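Local coordinates for ribose ABC transporter, substrate binding protein (Conexibacter woesei, PDB 4KQ9), which probably binds ribose or a related sugar outside the cell membrane and delivers it to an ABC transporter for uptake, at residues M220-D225 and M239-S244; S197-A202 and D225-A230. The protein carries 1 engineered substitution. One frame throughout, in Å; residues are numbered along the deposited sequence.

Interaction 1. Residues M220-D225 and M239-S244; sequences MVVGTD and MALTVS. Engineered in segment 220-225: M220 (natural residue Val).
V221 O is gripped by two consecutive amides: A240 N donates to it at 2.8 Å, within the carbonyl plane, and L241 N adds a weak bond at 3.5 Å. Further along, G223 N donates to L241 O (3.0 Å) and D225 N to V243 O (2.7 Å), both donors tilted 21° from the plane of the carbonyl they meet. Segments 220-225 and 239-244 run side by side in roughly the same direction, about 30° apart, with V222 bridged to L241. V222 CA also makes a CA-H...O contact with L241 O (3.3 Å). On one face V221 CG1, anti to its own N (chi1 168°), meets M239 CG at 3.9 Å. On the other, V222 CG1 rests against L241 CB, also at 3.9 Å. The methyl CG2 of T224 touches V243 O at 3.6 Å. The engineered selenomethionine M220 meets A240 only CB to CB. The hydroxyl of T224 bonds K119, and that of T242 bonds D199. Strand 220-222 is an edge strand of its four-stranded parallel sheet, and these bonds continue its pairing onto 241-244. Backbone polar groups carry the join, their peptides paired between largely buried, mostly apolar flanks.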
loop_
_atom_site.group_PDB
_atom_site.type_symbol
_atom_site.label_atom_id
_atom_site.label_comp_id
_atom_site.label_asym_id
_atom_site.label_seq_id
_atom_site.Cartn_x
_atom_site.Cartn_y
_atom_site.Cartn_z
HETATM N N MSE A 220 21.205 -6.757 3.681
HETATM C CA MSE A 220 20.009 -6.865 2.822
HETATM C C MSE A 220 18.969 -5.827 3.231
HETATM O O MSE A 220 18.496 -5.821 4.356
HETATM C CB MSE A 220 19.337 -8.236 2.944
HETATM C CG MSE A 220 20.187 -9.322 2.289
HETATM SE SE MSE A 220 19.017 -10.935 2.350
HETATM C CE MSE A 220 19.143 -11.172 4.214
ATOM N N VAL A 221 18.594 -4.970 2.313
ATOM C CA VAL A 221 17.583 -3.923 2.584
ATOM C C VAL A 221 16.288 -4.237 1.828
ATOM O O VAL A 221 16.355 -4.511 0.626
ATOM C CB VAL A 221 18.132 -2.603 2.044
ATOM C CG1 VAL A 221 17.079 -1.549 2.006
ATOM C CG2 VAL A 221 19.393 -2.203 2.847
ATOM N N VAL A 222 15.142 -4.204 2.526
ATOM C CA VAL A 222 13.835 -4.515 1.977
ATOM C C VAL A 222 12.844 -3.388 2.340
ATOM O O VAL A 222 12.870 -2.813 3.465
ATOM C CB VAL A 222 13.297 -5.903 2.433
ATOM C CG1 VAL A 222 14.334 -7.067 2.266
ATOM C CG2 VAL A 222 12.873 -5.838 3.868
ATOM N N GLY A 223 11.995 -3.070 1.386
ATOM C CA GLY A 223 11.018 -1.946 1.497
ATOM C C GLY A 223 9.700 -2.315 0.819
ATOM O O GLY A 223 9.530 -3.456 0.435
ATOM N N THR A 224 8.779 -1.381 0.678
ATOM C CA THR A 224 7.517 -1.552 0.044
ATOM C C THR A 224 7.216 -0.272 -0.764
ATOM O O THR A 224 7.473 0.799 -0.316
ATOM C CB THR A 224 6.395 -1.761 1.079
ATOM O OG1 THR A 224 6.629 -2.953 1.807
ATOM C CG2 THR A 224 5.081 -1.846 0.431
ATOM N N ASP A 225 6.654 -0.487 -1.928
ATOM C CA ASP A 225 6.022 0.458 -2.828
ATOM C C ASP A 225 6.448 0.215 -4.272
ATOM O O ASP A 225 5.755 0.553 -5.166
ATOM C CB ASP A 225 6.298 1.931 -2.504
ATOM C CG ASP A 225 5.542 2.422 -1.268
ATOM O OD1 ASP A 225 4.631 1.746 -0.817
ATOM O OD2 ASP A 225 5.968 3.433 -0.727
HETATM N N MSE A 239 19.481 -2.429 -2.996
HETATM C CA MSE A 239 18.300 -2.920 -2.234
HETATM C C MSE A 239 18.060 -4.334 -2.649
HETATM O O MSE A 239 18.318 -4.675 -3.822
HETATM C CB MSE A 239 17.070 -2.126 -2.588
HETATM C CG MSE A 239 17.058 -0.811 -1.826
HETATM SE SE MSE A 239 15.323 0.120 -2.056
HETATM C CE MSE A 239 14.166 -1.345 -2.044
ATOM N N ALA A 240 17.578 -5.188 -1.751
ATOM C CA ALA A 240 17.332 -6.613 -2.082
ATOM C C ALA A 240 15.929 -6.883 -2.594
ATOM O O ALA A 240 15.762 -7.753 -3.442
ATOM C CB ALA A 240 17.607 -7.514 -0.889
ATOM N N LEU A 241 14.920 -6.244 -1.999
ATOM C CA LEU A 241 13.513 -6.562 -2.304
ATOM C C LEU A 241 12.651 -5.336 -2.117
ATOM O O LEU A 241 12.831 -4.569 -1.132
ATOM C CB LEU A 241 12.996 -7.629 -1.356
ATOM C CG LEU A 241 11.542 -8.137 -1.412
ATOM C CD1 LEU A 241 11.498 -9.148 -2.511
ATOM C CD2 LEU A 241 11.082 -8.896 -0.148
ATOM N N THR A 242 11.723 -5.138 -3.013
ATOM C CA THR A 242 10.610 -4.255 -2.721
ATOM C C THR A 242 9.301 -4.942 -3.091
ATOM O O THR A 242 9.296 -5.952 -3.844
ATOM C CB THR A 242 10.781 -2.923 -3.476
ATOM O OG1 THR A 242 9.776 -1.992 -3.067
ATOM C CG2 THR A 242 10.711 -3.102 -4.973
ATOM N N VAL A 243 8.183 -4.405 -2.625
ATOM C CA VAL A 243 6.900 -5.027 -2.880
ATOM C C VAL A 243 5.976 -3.985 -3.526
ATOM O O VAL A 243 5.815 -2.877 -2.979
ATOM C CB VAL A 243 6.279 -5.596 -1.606
ATOM C CG1 VAL A 243 4.938 -6.358 -1.892
ATOM C CG2 VAL A 243 7.248 -6.572 -0.975
ATOM N N SER A 244 5.361 -4.328 -4.665
ATOM C CA SER A 244 4.278 -3.483 -5.271
ATOM C C SER A 244 2.908 -3.830 -4.697
ATOM O O SER A 244 2.594 -5.014 -4.517
ATOM C CB SER A 244 4.245 -3.672 -6.744
ATOM O OG SER A 244 3.100 -3.055 -7.255
#

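Interaction 2. Residues S197-A202 and D225-A230; sequences SGDDGA and DANEGA
With CG anti to its carbonyl carbon (chi1 -71°), D199 places its carboxylate against the backbone of 225-227, while N227, whose CG stands between its own N and carbonyl carbon (chi1 71°), folds its amide back over its helix start. D199 OD2 accepts N227 N at 3.0 Å, nearly in line with the carboxylate C-O bond. A226 N lies close by but at a poor angle, and its hydrogen bond goes to T242 OG1. A230 CB packs against the same carboxylate, 3.4 Å from D199 CG. N227 is the N-cap of helix 228-236: its OD1 accepts A230 N at 2.8 Å, leaving ND2 on the other branch to sit 3.4 Å from D199 CB. A second, water-mediated link joins D200 N and D225 OD2, the water accepting from D200 N (2.8 Å) and donating to D225 OD2 (2.8 Å). The bond of D199 OD1 to T242 probably fixes the carboxylate's rotation. Losing the carboxylate to an alanine here would probably leave N227 N and the T242 hydroxyl without this acceptor and open a gap beside A230 CB. The contact joins the N-terminal starts of helices 199-211 and 228-236, the first following strand 193-196 and the second following strand 220-222.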
loop_
_atom_site.group_PDB
_atom_site.type_symbol
_atom_site.label_atom_id
_atom_site.label_comp_id
_atom_site.label_asym_id
_atom_site.label_seq_id
_atom_site.Cartn_x
_atom_site.Cartn_y
_atom_site.Cartn_z
ATOM N N SER A 197 9.535 -0.013 6.597
ATOM C CA SER A 197 8.109 -0.049 6.322
ATOM C C SER A 197 7.838 0.296 4.868
ATOM O O SER A 197 6.900 -0.247 4.258
ATOM C CB SER A 197 7.370 1.011 7.188
ATOM O OG SER A 197 7.435 0.625 8.546
ATOM N N GLY A 198 8.621 1.229 4.336
ATOM C CA GLY A 198 8.433 1.705 2.960
ATOM C C GLY A 198 9.683 2.055 2.252
ATOM O O GLY A 198 10.778 2.237 2.895
ATOM N N ASP A 199 9.589 2.106 0.908
ATOM C CA ASP A 199 10.776 2.396 0.037
ATOM C C ASP A 199 11.506 3.670 0.306
ATOM O O ASP A 199 12.693 3.667 0.244
ATOM C CB ASP A 199 10.418 2.439 -1.490
ATOM C CG ASP A 199 10.080 1.066 -2.077
ATOM O OD1 ASP A 199 10.577 0.030 -1.538
ATOM O OD2 ASP A 199 9.373 1.002 -3.140
ATOM N N ASP A 200 10.807 4.765 0.593
ATOM C CA ASP A 200 11.548 5.998 0.728
ATOM C C ASP A 200 12.475 5.921 1.978
ATOM O O ASP A 200 13.555 6.458 2.003
ATOM C CB ASP A 200 10.591 7.141 0.841
ATOM C CG ASP A 200 10.041 7.588 -0.525
ATOM O OD1 ASP A 200 10.702 7.315 -1.574
ATOM O OD2 ASP A 200 8.943 8.183 -0.474
ATOM N N GLY A 201 12.008 5.198 2.965
ATOM C CA GLY A 201 12.775 4.929 4.206
ATOM C C GLY A 201 14.042 4.220 3.798
ATOM O O GLY A 201 15.146 4.599 4.145
ATOM N N ALA A 202 13.875 3.189 3.003
ATOM C CA ALA A 202 14.992 2.365 2.565
ATOM C C ALA A 202 15.988 3.113 1.689
ATOM O O ALA A 202 17.163 2.860 1.738
ATOM C CB ALA A 202 14.409 1.160 1.808
ATOM N N ASP A 225 6.654 -0.487 -1.928
ATOM C CA ASP A 225 6.022 0.458 -2.828
ATOM C C ASP A 225 6.448 0.215 -4.272
ATOM O O ASP A 225 5.755 0.553 -5.166
ATOM C CB ASP A 225 6.298 1.931 -2.504
ATOM C CG ASP A 225 5.542 2.422 -1.268
ATOM O OD1 ASP A 225 4.631 1.746 -0.817
ATOM O OD2 ASP A 225 5.968 3.433 -0.727
ATOM N N ALA A 226 7.620 -0.343 -4.447
ATOM C CA ALA A 226 8.164 -0.511 -5.774
ATOM C C ALA A 226 8.118 0.827 -6.504
ATOM O O ALA A 226 7.698 0.898 -7.622
ATOM C CB ALA A 226 7.392 -1.557 -6.549
ATOM N N ASN A 227 8.555 1.884 -5.857
ATOM C CA ASN A 227 8.708 3.154 -6.548
ATOM C C ASN A 227 9.887 3.153 -7.495
ATOM O O ASN A 227 10.701 2.276 -7.514
ATOM C CB ASN A 227 8.708 4.325 -5.612
ATOM C CG ASN A 227 9.970 4.424 -4.775
ATOM O OD1 ASN A 227 11.007 4.044 -5.155
ATOM N ND2 ASN A 227 9.826 4.995 -3.653
ATOM N N GLU A 228 9.961 4.186 -8.287
ATOM C CA GLU A 228 10.994 4.213 -9.306
ATOM C C GLU A 228 12.425 4.156 -8.726
ATOM O O GLU A 228 13.293 3.500 -9.257
ATOM C CB GLU A 228 10.787 5.469 -10.173
ATOM C CG GLU A 228 11.844 5.640 -11.239
ATOM C CD GLU A 228 11.655 6.916 -12.077
ATOM O OE1 GLU A 228 10.610 7.025 -12.756
ATOM O OE2 GLU A 228 12.571 7.795 -12.078
ATOM N N GLY A 229 12.696 4.836 -7.638
ATOM C CA GLY A 229 14.080 4.743 -7.074
ATOM C C GLY A 229 14.390 3.378 -6.500
ATOM O O GLY A 229 15.514 2.896 -6.546
ATOM N N ALA A 230 13.350 2.745 -5.952
ATOM C CA ALA A 230 13.452 1.391 -5.447
ATOM C C ALA A 230 13.684 0.364 -6.541
ATOM O O ALA A 230 14.462 -0.507 -6.383
ATOM C CB ALA A 230 12.216 1.023 -4.658
HETATM O O HOH W 1 8.005 4.679 0.713
#

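How the interactions relate
Interactions 1 and 2 share D225, and their centres lie 7 Å apart. D199 ties them together: T242 OG1 lies 2.7 Å from D199 OD1 and D199 N 2.8 Å from T224 O, both probable hydrogen bonds, so the start of helix 199-211 is probably held to both segments of interaction 1. Along the chain, helix 199-211, strand 220-222, helix 228-236 and strand 241-244 alternate as in the Rossmann-like lobes of periplasmic binding proteins. The turn 223-227 passes from the strand pairing to the helix start. The D225 side chain comes within about 4 Å, between nearest atoms, of a bound glycerol, probably from the crystallisation liquor; such molecules often mark pockets.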